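Local coordinates for lipoate-protein ligase 1 (Plasmodium falciparum, PDB 5T8U) that belongs to the lipoate-protein ligase family and holds lipoic acid in a pocket of its ligase A/B-type catalytic domain, at residues N25-Y36 / F51-N61. Residues are numbered along the deposited sequence; the frame is centred on the assembly and turned at random.
Sequences NLSLENFLLNNY and FNEPILFLWRN
The Phe57 ring is packed on both faces: Leu32 CD1 lies over one as a CH-pi contact, 4.2 Å from the ring centroid, while Trp59 CD1, from two residues on in the same strand, lies over the other, toward the rim. The carbonyl O of Asn25 meets that ring at its edge. This is a helix laid antiparallel along one face of the large mixed sheet in the lipoyl ligase catalytic domain, with the axes of helix 25-34 and strand 55-59 10.3 Å apart and the alternate residues Ile55, Phe57 and Trp59 pointing toward the helix. Farther along the same segment as Leu32, Tyr36 has its ring face met by the edge of Phe51 in an offset edge-to-face pair, planes at 66°. Near the plane of the same Tyr36 ring lies Glu53 O, which accepts a short hydrogen bond from Tyr36 OH, 2.5 Å long, the hydroxyl sitting well above the carbonyl plane. Ile55 CD1 packs against CE1 of Tyr36.

Trp59 CG sits between its backbone N and carbonyl carbon (chi1 44°), which turns the indole back toward Phe57, whose C lies in plane at the indole's edge; Asn25 CB presses to 3.3 Å from Trp59 CE3. Leu26 CD2 reaches CH2 of the indole. The extended side chain of Glu29 brings OE2 near CZ2, and Thr109 OG1 of the neighbouring strand bonds both Glu29 OE2 and Trp59 NE1, which probably helps to set the rotation of the indole, the ring that touches the bound lipoic acid. Both polar atoms of the Asn25 amide are engaged: OD1 bonds Ser17 OG, and ND2 bonds Asn19 O. From ND2 a nearly straight bond (169°) also runs 2.9 Å to Asn61 OD1, within the Asn25 amide plane but well out of the acceptor's carbonyl plane.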
ATOM      1  N   ASN A  25      -4.089  -8.078  -9.849  1.00 61.63           N
ATOM      2  CA  ASN A  25      -3.272  -8.383  -8.679  1.00 64.81           C
ATOM      3  C   ASN A  25      -3.738  -7.604  -7.455  1.00 62.68           C
ATOM      4  O   ASN A  25      -3.681  -8.116  -6.332  1.00 62.38           O
ATOM      5  CB  ASN A  25      -1.802  -8.085  -8.967  1.00 66.57           C
ATOM      6  CG  ASN A  25      -1.214  -9.015 -10.007  1.00 68.91           C
ATOM      7  OD1 ASN A  25      -1.632 -10.166 -10.130  1.00 71.13           O
ATOM      8  ND2 ASN A  25      -0.235  -8.523 -10.758  1.00 69.26           N
ATOM      9  N   LEU A  26      -4.184  -6.360  -7.644  0.93 60.29           N
ATOM     10  CA  LEU A  26      -4.757  -5.618  -6.526  0.93 58.86           C
ATOM     11  C   LEU A  26      -6.025  -6.289  -6.012  0.93 60.25           C
ATOM     12  O   LEU A  26      -6.284  -6.283  -4.802  0.93 60.18           O
ATOM     13  CB  LEU A  26      -5.043  -4.174  -6.939  0.93 59.36           C
ATOM     14  CG  LEU A  26      -3.830  -3.244  -7.034  0.93 58.79           C
ATOM     15  CD1 LEU A  26      -4.211  -1.939  -7.712  0.93 60.01           C
ATOM     16  CD2 LEU A  26      -3.240  -2.968  -5.658  0.93 57.51           C
ATOM     17  N   SER A  27      -6.819  -6.879  -6.910  0.96 61.08           N
ATOM     18  CA  SER A  27      -7.996  -7.623  -6.475  0.96 59.66           C
ATOM     19  C   SER A  27      -7.595  -8.868  -5.691  0.96 59.19           C
ATOM     20  O   SER A  27      -8.229  -9.204  -4.684  0.96 55.99           O
ATOM     21  CB  SER A  27      -8.854  -7.998  -7.682  0.96 59.44           C
ATOM     22  OG  SER A  27      -9.209  -6.846  -8.425  0.96 60.02           O
ATOM     23  N   LEU A  28      -6.549  -9.566  -6.140  1.00 63.69           N
ATOM     24  CA  LEU A  28      -6.019 -10.686  -5.366  1.00 66.04           C
ATOM     25  C   LEU A  28      -5.603 -10.233  -3.973  1.00 65.85           C
ATOM     26  O   LEU A  28      -5.990 -10.836  -2.967  1.00 67.25           O
ATOM     27  CB  LEU A  28      -4.833 -11.316  -6.097  1.00 65.63           C
ATOM     28  CG  LEU A  28      -5.137 -12.149  -7.343  1.00 66.76           C
ATOM     29  CD1 LEU A  28      -3.849 -12.470  -8.086  1.00 66.23           C
ATOM     30  CD2 LEU A  28      -5.873 -13.431  -6.978  1.00 66.50           C
ATOM     31  N   GLU A  29      -4.803  -9.167  -3.901  1.00 62.26           N
ATOM     32  CA  GLU A  29      -4.343  -8.644  -2.619  1.00 60.76           C
ATOM     33  C   GLU A  29      -5.516  -8.333  -1.697  1.00 60.46           C
ATOM     34  O   GLU A  29      -5.537  -8.746  -0.530  1.00 59.96           O
ATOM     35  CB  GLU A  29      -3.499  -7.393  -2.862  1.00 61.55           C
ATOM     36  CG  GLU A  29      -2.863  -6.804  -1.624  1.00 63.04           C
ATOM     37  CD  GLU A  29      -2.135  -5.509  -1.920  1.00 63.62           C
ATOM     38  OE1 GLU A  29      -2.694  -4.668  -2.656  1.00 63.59           O
ATOM     39  OE2 GLU A  29      -1.000  -5.337  -1.429  1.00 63.86           O
ATOM     40  N   ASN A  30      -6.508  -7.598  -2.209  1.00 60.46           N
ATOM     41  CA  ASN A  30      -7.662  -7.249  -1.389  1.00 60.85           C
ATOM     42  C   ASN A  30      -8.435  -8.487  -0.959  1.00 60.19           C
ATOM     43  O   ASN A  30      -8.995  -8.518   0.142  1.00 60.84           O
ATOM     44  CB  ASN A  30      -8.576  -6.291  -2.150  1.00 61.93           C
ATOM     45  CG  ASN A  30      -9.589  -5.614  -1.247  1.00 62.47           C
ATOM     46  OD1 ASN A  30      -9.348  -5.434  -0.053  1.00 61.83           O
ATOM     47  ND2 ASN A  30     -10.730  -5.239  -1.812  1.00 63.35           N
ATOM     48  N   PHE A  31      -8.480  -9.516  -1.809  1.00 61.23           N
ATOM     49  CA  PHE A  31      -9.180 -10.741  -1.436  1.00 61.86           C
ATOM     50  C   PHE A  31      -8.435 -11.480  -0.333  1.00 61.95           C
ATOM     51  O   PHE A  31      -9.056 -12.081   0.550  1.00 64.46           O
ATOM     52  CB  PHE A  31      -9.358 -11.640  -2.658  1.00 61.84           C
ATOM     53  CG  PHE A  31     -10.267 -12.811  -2.418  1.00 62.91           C
ATOM     54  CD1 PHE A  31     -11.601 -12.755  -2.782  1.00 64.47           C
ATOM     55  CD2 PHE A  31      -9.788 -13.963  -1.818  1.00 62.42           C
ATOM     56  CE1 PHE A  31     -12.439 -13.828  -2.557  1.00 65.81           C
ATOM     57  CE2 PHE A  31     -10.622 -15.038  -1.591  1.00 64.29           C
ATOM     58  CZ  PHE A  31     -11.949 -14.970  -1.961  1.00 66.11           C
ATOM     59  N   LEU A  32      -7.102 -11.449  -0.367  1.00 59.97           N
ATOM     60  CA  LEU A  32      -6.322 -12.075   0.692  1.00 59.58           C
ATOM     61  C   LEU A  32      -6.491 -11.327   2.006  1.00 62.44           C
ATOM     62  O   LEU A  32      -6.645 -11.947   3.066  1.00 63.70           O
ATOM     63  CB  LEU A  32      -4.847 -12.135   0.292  1.00 56.75           C
ATOM     64  CG  LEU A  32      -4.542 -12.887  -1.005  1.00 54.33           C
ATOM     65  CD1 LEU A  32      -3.133 -12.578  -1.482  1.00 54.69           C
ATOM     66  CD2 LEU A  32      -4.729 -14.379  -0.817  1.00 54.48           C
ATOM     67  N   LEU A  33      -6.476  -9.992   1.958  1.00 64.53           N
ATOM     68  CA  LEU A  33      -6.685  -9.207   3.170  1.00 65.58           C
ATOM     69  C   LEU A  33      -8.080  -9.432   3.744  1.00 65.98           C
ATOM     70  O   LEU A  33      -8.243  -9.560   4.964  1.00 68.23           O
ATOM     71  CB  LEU A  33      -6.462  -7.723   2.878  1.00 66.46           C
ATOM     72  CG  LEU A  33      -6.892  -6.747   3.978  1.00 68.70           C
ATOM     73  CD1 LEU A  33      -6.239  -7.091   5.309  1.00 69.23           C
ATOM     74  CD2 LEU A  33      -6.563  -5.318   3.582  1.00 69.35           C
ATOM     75  N   ASN A  34      -9.098  -9.478   2.889  1.00 64.62           N
ATOM     76  CA  ASN A  34     -10.478  -9.596   3.343  1.00 67.75           C
ATOM     77  C   ASN A  34     -10.913 -11.034   3.603  1.00 67.91           C
ATOM     78  O   ASN A  34     -12.047 -11.248   4.045  1.00 72.47           O
ATOM     79  CB  ASN A  34     -11.421  -8.951   2.321  1.00 69.88           C
ATOM     80  CG  ASN A  34     -11.347  -7.436   2.335  1.00 71.11           C
ATOM     81  OD1 ASN A  34     -11.178  -6.799   1.295  1.00 71.47           O
ATOM     82  ND2 ASN A  34     -11.474  -6.851   3.521  1.00 71.23           N
ATOM     83  N   ASN A  35     -10.050 -12.019   3.346  0.88 61.56           N
ATOM     84  CA  ASN A  35     -10.368 -13.414   3.633  0.88 60.84           C
ATOM     85  C   ASN A  35      -9.191 -14.117   4.300  0.88 61.07           C
ATOM     86  O   ASN A  35      -9.014 -15.329   4.136  0.88 61.67           O
ATOM     87  CB  ASN A  35     -10.773 -14.160   2.359  0.88 59.77           C
ATOM     88  CG  ASN A  35     -12.064 -13.635   1.765  0.88 59.91           C
ATOM     89  OD1 ASN A  35     -13.155 -14.017   2.186  0.88 61.22           O
ATOM     90  ND2 ASN A  35     -11.947 -12.757   0.775  0.88 58.57           N
ATOM     91  N   TYR A  36      -8.389 -13.368   5.054  1.00 62.88           N
ATOM     92  CA  TYR A  36      -7.205 -13.885   5.731  1.00 65.99           C
ATOM     93  C   TYR A  36      -7.492 -15.189   6.468  1.00 71.27           C
ATOM     94  O   TYR A  36      -7.031 -16.257   6.052  1.00 72.66           O
ATOM     95  CB  TYR A  36      -6.677 -12.816   6.692  1.00 64.90           C
ATOM     96  CG  TYR A  36      -5.444 -13.189   7.483  1.00 63.65           C
ATOM     97  CD1 TYR A  36      -4.206 -13.313   6.866  1.00 61.79           C
ATOM     98  CD2 TYR A  36      -5.513 -13.378   8.857  1.00 64.67           C
ATOM     99  CE1 TYR A  36      -3.076 -13.638   7.594  1.00 61.01           C
ATOM    100  CE2 TYR A  36      -4.392 -13.702   9.591  1.00 63.97           C
ATOM    101  CZ  TYR A  36      -3.176 -13.829   8.957  1.00 62.34           C
ATOM    102  OH  TYR A  36      -2.060 -14.151   9.693  1.00 62.95           O
ATOM    103  N   PHE A  51      -6.889 -19.558   9.478  0.86 77.04           N
ATOM    104  CA  PHE A  51      -5.505 -19.140   9.329  0.86 68.97           C
ATOM    105  C   PHE A  51      -5.176 -17.952  10.223  0.86 70.29           C
ATOM    106  O   PHE A  51      -6.002 -17.058  10.426  0.86 67.92           O
ATOM    107  CB  PHE A  51      -5.227 -18.791   7.867  0.86 64.96           C
ATOM    108  CG  PHE A  51      -3.770 -18.713   7.527  0.86 61.65           C
ATOM    109  CD1 PHE A  51      -2.959 -19.832   7.623  0.86 61.03           C
ATOM    110  CD2 PHE A  51      -3.214 -17.524   7.095  0.86 60.47           C
ATOM    111  CE1 PHE A  51      -1.619 -19.759   7.304  0.86 60.41           C
ATOM    112  CE2 PHE A  51      -1.876 -17.448   6.775  0.86 58.54           C
ATOM    113  CZ  PHE A  51      -1.078 -18.565   6.877  0.86 58.42           C
ATOM    114  N   ASN A  52      -3.951 -17.956  10.756  1.00 80.17           N
ATOM    115  CA  ASN A  52      -3.495 -16.872  11.619  1.00 81.91           C
ATOM    116  C   ASN A  52      -1.997 -16.618  11.484  1.00 76.43           C
ATOM    117  O   ASN A  52      -1.435 -15.904  12.324  1.00 76.89           O
ATOM    118  CB  ASN A  52      -3.841 -17.194  13.084  1.00 86.86           C
ATOM    119  CG  ASN A  52      -3.690 -15.997  14.001  1.00 90.56           C
ATOM    120  OD1 ASN A  52      -3.647 -14.853  13.547  1.00 92.68           O
ATOM    121  ND2 ASN A  52      -3.610 -16.256  15.302  1.00 92.04           N
ATOM    122  N   GLU A  53      -1.336 -17.156  10.470  1.00 67.77           N
ATOM    123  CA  GLU A  53       0.112 -17.135  10.344  1.00 63.57           C
ATOM    124  C   GLU A  53       0.549 -16.116   9.301  1.00 57.63           C
ATOM    125  O   GLU A  53      -0.272 -15.567   8.560  1.00 54.14           O
ATOM    126  CB  GLU A  53       0.616 -18.531   9.971  1.00 65.09           C
ATOM    127  CG  GLU A  53       0.380 -19.588  11.031  1.00 68.04           C
ATOM    128  CD  GLU A  53       1.269 -19.410  12.244  1.00 70.28           C
ATOM    129  OE1 GLU A  53       0.789 -18.868  13.261  1.00 71.53           O
ATOM    130  OE2 GLU A  53       2.453 -19.806  12.178  1.00 70.40           O
ATOM    131  N   PRO A  54       1.850 -15.834   9.212  1.00 56.23           N
ATOM    132  CA  PRO A  54       2.321 -14.838   8.242  1.00 54.87           C
ATOM    133  C   PRO A  54       2.100 -15.276   6.801  1.00 55.57           C
ATOM    134  O   PRO A  54       2.055 -16.467   6.485  1.00 53.00           O
ATOM    135  CB  PRO A  54       3.818 -14.717   8.554  1.00 54.85           C
ATOM    136  CG  PRO A  54       3.978 -15.253   9.936  1.00 55.80           C
ATOM    137  CD  PRO A  54       2.944 -16.319  10.071  1.00 56.79           C
ATOM    138  N   ILE A  55       1.970 -14.281   5.923  1.00 58.82           N
ATOM    139  CA  ILE A  55       1.830 -14.497   4.487  1.00 57.70           C
ATOM    140  C   ILE A  55       2.781 -13.567   3.754  1.00 56.77           C
ATOM    141  O   ILE A  55       2.890 -12.381   4.090  1.00 55.27           O
ATOM    142  CB  ILE A  55       0.384 -14.257   4.004  1.00 56.98           C
ATOM    143  CG1 ILE A  55      -0.552 -15.293   4.619  1.00 58.41           C
ATOM    144  CG2 ILE A  55       0.311 -14.280   2.471  1.00 57.39           C
ATOM    145  CD1 ILE A  55      -2.007 -15.138   4.231  1.00 58.33           C
ATOM    146  N   LEU A  56       3.459 -14.106   2.742  1.00 54.55           N
ATOM    147  CA  LEU A  56       4.210 -13.316   1.778  1.00 54.61           C
ATOM    148  C   LEU A  56       3.630 -13.573   0.397  1.00 57.33           C
ATOM    149  O   LEU A  56       3.540 -14.726  -0.030  1.00 58.52           O
ATOM    150  CB  LEU A  56       5.700 -13.667   1.798  1.00 54.67           C
ATOM    151  CG  LEU A  56       6.526 -13.124   0.626  1.00 54.58           C
ATOM    152  CD1 LEU A  56       6.416 -11.609   0.531  1.00 54.23           C
ATOM    153  CD2 LEU A  56       7.979 -13.545   0.756  1.00 55.08           C
ATOM    154  N   PHE A  57       3.241 -12.508  -0.298  1.00 61.06           N
ATOM    155  CA  PHE A  57       2.627 -12.611  -1.617  1.00 61.54           C
ATOM    156  C   PHE A  57       3.428 -11.774  -2.603  1.00 63.55           C
ATOM    157  O   PHE A  57       3.593 -10.566  -2.405  1.00 63.02           O
ATOM    158  CB  PHE A  57       1.167 -12.156  -1.574  1.00 60.19           C
ATOM    159  CG  PHE A  57       0.547 -11.968  -2.930  1.00 59.92           C
ATOM    160  CD1 PHE A  57       0.654 -12.954  -3.896  1.00 60.30           C
ATOM    161  CD2 PHE A  57      -0.157 -10.812  -3.234  1.00 58.80           C
ATOM    162  CE1 PHE A  57       0.083 -12.789  -5.142  1.00 61.14           C
ATOM    163  CE2 PHE A  57      -0.733 -10.643  -4.481  1.00 59.65           C
ATOM    164  CZ  PHE A  57      -0.612 -11.635  -5.436  1.00 60.52           C
ATOM    165  N   LEU A  58       3.915 -12.414  -3.664  1.00 65.29           N
ATOM    166  CA  LEU A  58       4.772 -11.766  -4.649  1.00 66.09           C
ATOM    167  C   LEU A  58       4.026 -11.615  -5.967  1.00 64.72           C
ATOM    168  O   LEU A  58       3.298 -12.520  -6.385  1.00 67.24           O
ATOM    169  CB  LEU A  58       6.057 -12.569  -4.855  1.00 67.10           C
ATOM    170  CG  LEU A  58       6.994 -12.536  -3.647  1.00 68.73           C
ATOM    171  CD1 LEU A  58       7.840 -13.797  -3.567  1.00 69.96           C
ATOM    172  CD2 LEU A  58       7.875 -11.300  -3.710  1.00 69.58           C
ATOM    173  N   TRP A  59       4.208 -10.468  -6.622  0.97 58.73           N
ATOM    174  CA  TRP A  59       3.465 -10.188  -7.843  0.97 57.60           C
ATOM    175  C   TRP A  59       4.152  -9.068  -8.606  0.97 61.98           C
ATOM    176  O   TRP A  59       4.877  -8.254  -8.031  0.97 62.17           O
ATOM    177  CB  TRP A  59       2.006  -9.823  -7.537  0.97 57.05           C
ATOM    178  CG  TRP A  59       1.825  -8.866  -6.382  0.97 56.10           C
ATOM    179  CD1 TRP A  59       2.114  -9.099  -5.066  0.97 55.26           C
ATOM    180  CD2 TRP A  59       1.291  -7.535  -6.440  0.97 57.33           C
ATOM    181  NE1 TRP A  59       1.806  -7.998  -4.309  0.97 57.65           N
ATOM    182  CE2 TRP A  59       1.297  -7.025  -5.127  0.97 57.81           C
ATOM    183  CE3 TRP A  59       0.812  -6.726  -7.475  0.97 58.40           C
ATOM    184  CZ2 TRP A  59       0.844  -5.743  -4.822  0.97 57.00           C
ATOM    185  CZ3 TRP A  59       0.360  -5.454  -7.168  0.97 57.33           C
ATOM    186  CH2 TRP A  59       0.382  -4.975  -5.854  0.97 57.68           C
ATOM    187  N   ARG A  60       3.918  -9.041  -9.915  1.00 66.66           N
ATOM    188  CA  ARG A  60       4.471  -8.018 -10.791  1.00 69.48           C
ATOM    189  C   ARG A  60       3.364  -7.466 -11.676  1.00 68.82           C
ATOM    190  O   ARG A  60       2.368  -8.142 -11.945  1.00 70.52           O
ATOM    191  CB  ARG A  60       5.610  -8.577 -11.657  1.00 71.75           C
ATOM    192  CG  ARG A  60       6.818  -9.050 -10.863  1.00 73.09           C
ATOM    193  CD  ARG A  60       7.633 -10.064 -11.649  1.00 75.05           C
ATOM    194  NE  ARG A  60       8.185  -9.505 -12.880  1.00 76.57           N
ATOM    195  CZ  ARG A  60       8.795 -10.221 -13.820  1.00 78.07           C
ATOM    196  NH1 ARG A  60       8.934 -11.533 -13.679  1.00 79.56           N
ATOM    197  NH2 ARG A  60       9.267  -9.625 -14.906  1.00 78.80           N
ATOM    198  N   ASN A  61       3.547  -6.227 -12.125  1.00 65.37           N
ATOM    199  CA  ASN A  61       2.555  -5.546 -12.943  1.00 65.78           C
ATOM    200  C   ASN A  61       3.235  -4.880 -14.130  1.00 69.07           C
ATOM    201  O   ASN A  61       4.385  -4.439 -14.041  1.00 66.43           O
ATOM    202  CB  ASN A  61       1.785  -4.491 -12.140  1.00 66.29           C
ATOM    203  CG  ASN A  61       1.392  -4.982 -10.763  1.00 67.05           C
ATOM    204  OD1 ASN A  61       0.389  -5.674 -10.599  1.00 68.17           O
ATOM    205  ND2 ASN A  61       2.185  -4.621  -9.763  1.00 67.64           N
TER